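Local coordinates for protein extracellular ligand-binding receptor (Rhodopseudomonas palustris, PDB 3SG0) that probably serves as a periplasmic solute-binding protein that captures small aromatic acids, here benzoylformate, for transport, at residues D70-R82 against S96-I108. Residues are numbered along the deposited sequence; the frame is centred on the assembly and turned at random. Where two conformers were deposited one is given.
Sequences DESDPTKAAQNAR and SSLTPVSLPLIDI. With 173 (benzoyl-formic acid), chain B.
Val-101 and Leu-105 of helix 99-108 pack against Ala-77 and Ala-81 of helix 74-82, joining two successive beta-alpha units of one alpha/beta lobe in this periplasmic binding protein. The short segment axes cross at -37° and approach to 8.1 Å, a closeness that the alanines permit. With CG1 anti to the backbone N (chi1 -177°), Val-101 presses that methyl tightly on Ala-77 CB, 3.3 Å away, and directs CG2 to the carbonyl oxygen of Ser-72. Leu-105 CD2 touches both Ala-77 O and Ala-81 CB, while Pro-74 lays its ring edge CB-CG over Pro-100 O and reaches Pro-104 CG.

The polar contact is buried at the strand ends. Ser-96 OG donates to Asp-70 OD2 over 2.6 Å, on the syn side and 22° out of the carboxylate plane. Asp-70 OD1 turns its anti lone pair to Ser-72 N at 3.1 Å, forming an Asx turn, and Thr-33 and Ser-35 bond to the same carboxylate. Replacing Asp-70 by an alanine removes the carboxylate, which is likely to leave the Ser-96 hydroxyl without its acceptor and the turn before helix 74-82 less firmly held.

Beyond this pair the loop enters the ligand pocket: Thr-99, first residue of its helix, grips the carboxylate of benzoylformate with a nearly straight bond of 2.7 Å from its amide N to O1A and with its hydroxyl on O1B, and Arg-198 and Ala-121 supply further bonds to the ligand. At the far end, Ile-108 CD1 touches Ala-78 CB and lies 3.6 Å above one face of the Arg-82 guanidinium, offset toward its rim.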
loop_
_atom_site.group_PDB
_atom_site.type_symbol
_atom_site.label_atom_id
_atom_site.label_comp_id
_atom_site.label_asym_id
_atom_site.label_seq_id
_atom_site.Cartn_x
_atom_site.Cartn_y
_atom_site.Cartn_z
ATOM N N ASP A 70 -2.013 -6.829 14.286
ATOM C CA ASP A 70 -3.325 -7.422 14.026
ATOM C C ASP A 70 -3.257 -8.790 13.356
ATOM O O ASP A 70 -4.290 -9.366 13.035
ATOM C CB ASP A 70 -4.244 -6.481 13.235
ATOM C CG ASP A 70 -3.631 -6.007 11.938
ATOM O OD1 ASP A 70 -3.099 -6.839 11.163
ATOM O OD2 ASP A 70 -3.707 -4.780 11.685
ATOM N N GLU A 71 -2.050 -9.311 13.144
ATOM C CA GLU A 71 -1.881 -10.694 12.693
ATOM C C GLU A 71 -2.474 -10.924 11.306
ATOM O O GLU A 71 -2.737 -12.065 10.931
ATOM C CB GLU A 71 -2.457 -11.684 13.716
ATOM C CG GLU A 71 -1.747 -11.569 15.041
ATOM C CD GLU A 71 -2.210 -12.557 16.089
ATOM O OE1 GLU A 71 -3.090 -13.404 15.805
ATOM O OE2 GLU A 71 -1.668 -12.471 17.213
ATOM N N SER A 72 -2.660 -9.857 10.531
ATOM C CA SER A 72 -3.322 -9.957 9.218
ATOM C C SER A 72 -4.781 -10.399 9.349
ATOM O O SER A 72 -5.344 -10.951 8.405
ATOM C CB SER A 72 -2.590 -10.925 8.270
ATOM O OG SER A 72 -1.199 -10.653 8.167
ATOM N N ASP A 73 -5.395 -10.138 10.501
ATOM C CA ASP A 73 -6.741 -10.619 10.773
ATOM C C ASP A 73 -7.703 -9.458 10.988
ATOM O O ASP A 73 -7.506 -8.627 11.873
ATOM C CB ASP A 73 -6.741 -11.534 11.996
ATOM C CG ASP A 73 -8.112 -12.067 12.314
ATOM O OD1 ASP A 73 -8.587 -12.943 11.562
ATOM O OD2 ASP A 73 -8.718 -11.610 13.304
ATOM N N PRO A 74 -8.760 -9.384 10.156
ATOM C CA PRO A 74 -9.686 -8.250 10.298
ATOM C C PRO A 74 -10.327 -8.148 11.681
ATOM O O PRO A 74 -10.523 -7.043 12.183
ATOM C CB PRO A 74 -10.748 -8.518 9.224
ATOM C CG PRO A 74 -10.049 -9.388 8.208
ATOM C CD PRO A 74 -9.107 -10.247 9.012
ATOM N N THR A 75 -10.636 -9.275 12.308
ATOM C CA THR A 75 -11.262 -9.242 13.627
ATOM C C THR A 75 -10.309 -8.639 14.659
ATOM O O THR A 75 -10.697 -7.809 15.487
ATOM C CB THR A 75 -11.711 -10.649 14.061
ATOM O OG1 THR A 75 -12.708 -11.126 13.148
ATOM C CG2 THR A 75 -12.291 -10.623 15.459
ATOM N N LYS A 76 -9.049 -9.055 14.610
ATOM C CA LYS A 76 -8.068 -8.525 15.536
ATOM C C LYS A 76 -7.787 -7.045 15.285
ATOM O O LYS A 76 -7.583 -6.289 16.224
ATOM C CB LYS A 76 -6.769 -9.326 15.493
ATOM C CG LYS A 76 -5.819 -8.979 16.629
ATOM C CD LYS A 76 -4.674 -9.976 16.771
ATOM C CE LYS A 76 -3.804 -9.662 17.985
ATOM N NZ LYS A 76 -4.529 -9.851 19.280
ATOM N N ALA A 77 -7.759 -6.635 14.025
ATOM C CA ALA A 77 -7.552 -5.224 13.720
ATOM C C ALA A 77 -8.686 -4.383 14.298
ATOM O O ALA A 77 -8.449 -3.307 14.835
ATOM C CB ALA A 77 -7.429 -5.001 12.219
ATOM N N ALA A 78 -9.919 -4.864 14.172
ATOM C CA ALA A 78 -11.059 -4.140 14.725
ATOM C C ALA A 78 -10.962 -4.045 16.245
ATOM O O ALA A 78 -11.246 -2.997 16.828
ATOM C CB ALA A 78 -12.376 -4.789 14.286
ATOM N N GLN A 79 -10.552 -5.137 16.886
ATOM C CA GLN A 79 -10.313 -5.115 18.325
ATOM C C GLN A 79 -9.224 -4.114 18.704
ATOM O O GLN A 79 -9.376 -3.342 19.647
ATOM C CB GLN A 79 -9.951 -6.511 18.828
ATOM C CG GLN A 79 -11.097 -7.500 18.724
ATOM C CD GLN A 79 -10.670 -8.943 18.938
ATOM O OE1 GLN A 79 -9.485 -9.267 18.911
ATOM N NE2 GLN A 79 -11.647 -9.820 19.145
ATOM N N ASN A 80 -8.120 -4.136 17.966
ATOM C CA ASN A 80 -7.045 -3.178 18.187
ATOM C C ASN A 80 -7.546 -1.745 18.072
ATOM O O ASN A 80 -7.256 -0.904 18.917
ATOM C CB ASN A 80 -5.898 -3.381 17.188
ATOM C CG ASN A 80 -5.099 -4.650 17.443
ATOM O OD1 ASN A 80 -5.249 -5.307 18.473
ATOM N ND2 ASN A 80 -4.218 -4.981 16.514
ATOM N N ALA A 81 -8.292 -1.467 17.011
ATOM C CA ALA A 81 -8.797 -0.119 16.778
ATOM C C ALA A 81 -9.711 0.320 17.912
ATOM O O ALA A 81 -9.598 1.433 18.407
ATOM C CB ALA A 81 -9.536 -0.057 15.457
ATOM N N ARG A 82 -10.623 -0.553 18.325
ATOM C CA ARG A 82 -11.548 -0.182 19.388
ATOM C C ARG A 82 -10.811 0.080 20.695
ATOM O O ARG A 82 -11.186 0.985 21.441
ATOM C CB ARG A 82 -12.664 -1.215 19.552
ATOM C CG ARG A 82 -13.645 -1.206 18.392
ATOM C CD ARG A 82 -14.869 -2.060 18.675
ATOM N NE ARG A 82 -15.918 -1.790 17.695
ATOM C CZ ARG A 82 -16.215 -2.583 16.672
ATOM N NH1 ARG A 82 -15.552 -3.720 16.490
ATOM N NH2 ARG A 82 -17.185 -2.237 15.834
ATOM N N SER A 96 -5.022 -0.727 8.515
ATOM C CA SER A 96 -3.979 -1.712 8.725
ATOM C C SER A 96 -3.088 -1.748 7.477
ATOM O O SER A 96 -3.038 -0.785 6.699
ATOM C CB SER A 96 -4.631 -3.067 9.010
ATOM O OG SER A 96 -3.671 -4.094 9.221
ATOM N N SER A 97 -2.387 -2.864 7.299
ATOM C CA SER A 97 -1.455 -3.056 6.196
ATOM C C SER A 97 -2.113 -3.601 4.941
ATOM O O SER A 97 -1.573 -3.443 3.843
ATOM C CB SER A 97 -0.388 -4.066 6.605
ATOM O OG SER A 97 0.219 -3.747 7.845
ATOM N N LEU A 98 -3.233 -4.296 5.122
ATOM C CA LEU A 98 -3.888 -5.040 4.047
ATOM C C LEU A 98 -5.310 -4.553 3.873
ATOM O O LEU A 98 -5.928 -4.070 4.825
ATOM C CB LEU A 98 -3.939 -6.538 4.354
ATOM C CG LEU A 98 -2.693 -7.197 4.931
ATOM C CD1 LEU A 98 -2.925 -8.699 5.127
ATOM C CD2 LEU A 98 -1.483 -6.943 4.057
ATOM N N THR A 99 -5.838 -4.719 2.670
ATOM C CA THR A 99 -7.178 -4.265 2.357
ATOM C C THR A 99 -8.280 -4.969 3.163
ATOM O O THR A 99 -9.109 -4.296 3.772
ATOM C CB THR A 99 -7.438 -4.334 0.840
ATOM O OG1 THR A 99 -6.611 -3.371 0.177
ATOM C CG2 THR A 99 -8.884 -4.033 0.528
ATOM N N PRO A 100 -8.314 -6.314 3.188
ATOM C CA PRO A 100 -9.382 -6.969 3.955
ATOM C C PRO A 100 -9.345 -6.594 5.437
ATOM O O PRO A 100 -10.381 -6.525 6.102
ATOM C CB PRO A 100 -9.087 -8.470 3.767
ATOM C CG PRO A 100 -7.655 -8.548 3.307
ATOM C CD PRO A 100 -7.432 -7.291 2.520
ATOM N N VAL A 101 -8.148 -6.373 5.956
ATOM C CA VAL A 101 -7.971 -6.050 7.363
ATOM C C VAL A 101 -8.398 -4.612 7.650
ATOM O O VAL A 101 -8.929 -4.306 8.721
ATOM C CB VAL A 101 -6.515 -6.311 7.797
ATOM C CG1 VAL A 101 -6.337 -6.040 9.263
ATOM C CG2 VAL A 101 -6.117 -7.745 7.468
ATOM N N SER A 102 -8.187 -3.732 6.673
ATOM C CA SER A 102 -8.504 -2.310 6.819
ATOM C C SER A 102 -9.973 -1.965 6.630
ATOM O O SER A 102 -10.461 -1.002 7.213
ATOM C CB SER A 102 -7.695 -1.490 5.820
ATOM O OG SER A 102 -6.309 -1.578 6.095
ATOM N N LEU A 103 -10.673 -2.719 5.790
ATOM C CA LEU A 103 -12.056 -2.382 5.468
ATOM C C LEU A 103 -12.965 -2.140 6.680
ATOM O O LEU A 103 -13.666 -1.134 6.716
ATOM C CB LEU A 103 -12.666 -3.421 4.523
ATOM C CG LEU A 103 -12.355 -3.190 3.048
ATOM C CD1 LEU A 103 -12.662 -4.440 2.228
ATOM C CD2 LEU A 103 -13.125 -1.980 2.524
ATOM N N PRO A 104 -12.950 -3.036 7.679
ATOM C CA PRO A 104 -13.832 -2.821 8.835
ATOM C C PRO A 104 -13.444 -1.601 9.659
ATOM O O PRO A 104 -14.262 -1.123 10.450
ATOM C CB PRO A 104 -13.656 -4.102 9.661
ATOM C CG PRO A 104 -12.338 -4.679 9.218
ATOM C CD PRO A 104 -12.243 -4.327 7.753
ATOM N N LEU A 105 -12.226 -1.101 9.503
ATOM C CA LEU A 105 -11.798 0.038 10.300
ATOM C C LEU A 105 -12.447 1.346 9.865
ATOM O O LEU A 105 -12.502 2.300 10.642
ATOM C CB LEU A 105 -10.278 0.187 10.273
ATOM C CG LEU A 105 -9.501 -1.074 10.649
ATOM C CD1 LEU A 105 -8.020 -0.763 10.691
ATOM C CD2 LEU A 105 -9.988 -1.643 11.984
ATOM N N ILE A 106 -12.914 1.407 8.622
ATOM C CA ILE A 106 -13.551 2.620 8.122
ATOM C C ILE A 106 -14.732 3.007 9.002
ATOM O O ILE A 106 -14.830 4.141 9.479
ATOM C CB ILE A 106 -14.023 2.418 6.673
ATOM C CG1 ILE A 106 -12.819 2.198 5.750
ATOM C CG2 ILE A 106 -14.894 3.587 6.211
ATOM C CD1 ILE A 106 -13.194 1.772 4.342
ATOM N N ASP A 107 -15.642 2.068 9.225
ATOM C CA ASP A 107 -16.827 2.372 10.015
ATOM C C ASP A 107 -16.476 2.683 11.459
ATOM O O ASP A 107 -17.100 3.531 12.098
ATOM C CB ASP A 107 -17.833 1.222 9.954
ATOM C CG ASP A 107 -18.537 1.138 8.608
ATOM O OD1 ASP A 107 -18.261 1.985 7.734
ATOM O OD2 ASP A 107 -19.371 0.230 8.435
ATOM N N ILE A 108 -15.488 1.975 11.983
ATOM C CA ILE A 108 -15.082 2.158 13.368
ATOM C C ILE A 108 -14.484 3.558 13.587
ATOM O O ILE A 108 -14.828 4.259 14.542
ATOM C CB ILE A 108 -14.102 1.048 13.789
ATOM C CG1 ILE A 108 -14.811 -0.313 13.770
ATOM C CG2 ILE A 108 -13.508 1.348 15.150
ATOM C CD1 ILE A 108 -13.879 -1.496 13.955
HETATM O O1B 173 B . -3.943 -3.670 0.212
HETATM C C1 173 B . -3.513 -4.784 0.355
HETATM O O1A 173 B . -4.298 -5.858 0.755
HETATM C C2 173 B . -2.130 -5.132 -0.125
HETATM O O2 173 B . -1.796 -6.274 -0.234
HETATM C C1G 173 B . -1.192 -3.996 -0.391
HETATM C C2D 173 B . -1.101 -2.857 0.620
HETATM C C2E 173 B . -0.177 -1.687 0.355
HETATM C C3 173 B . 0.640 -1.660 -0.935
HETATM C C1E 173 B . 0.523 -2.822 -1.940
HETATM C C1D 173 B . -0.388 -4.004 -1.677
#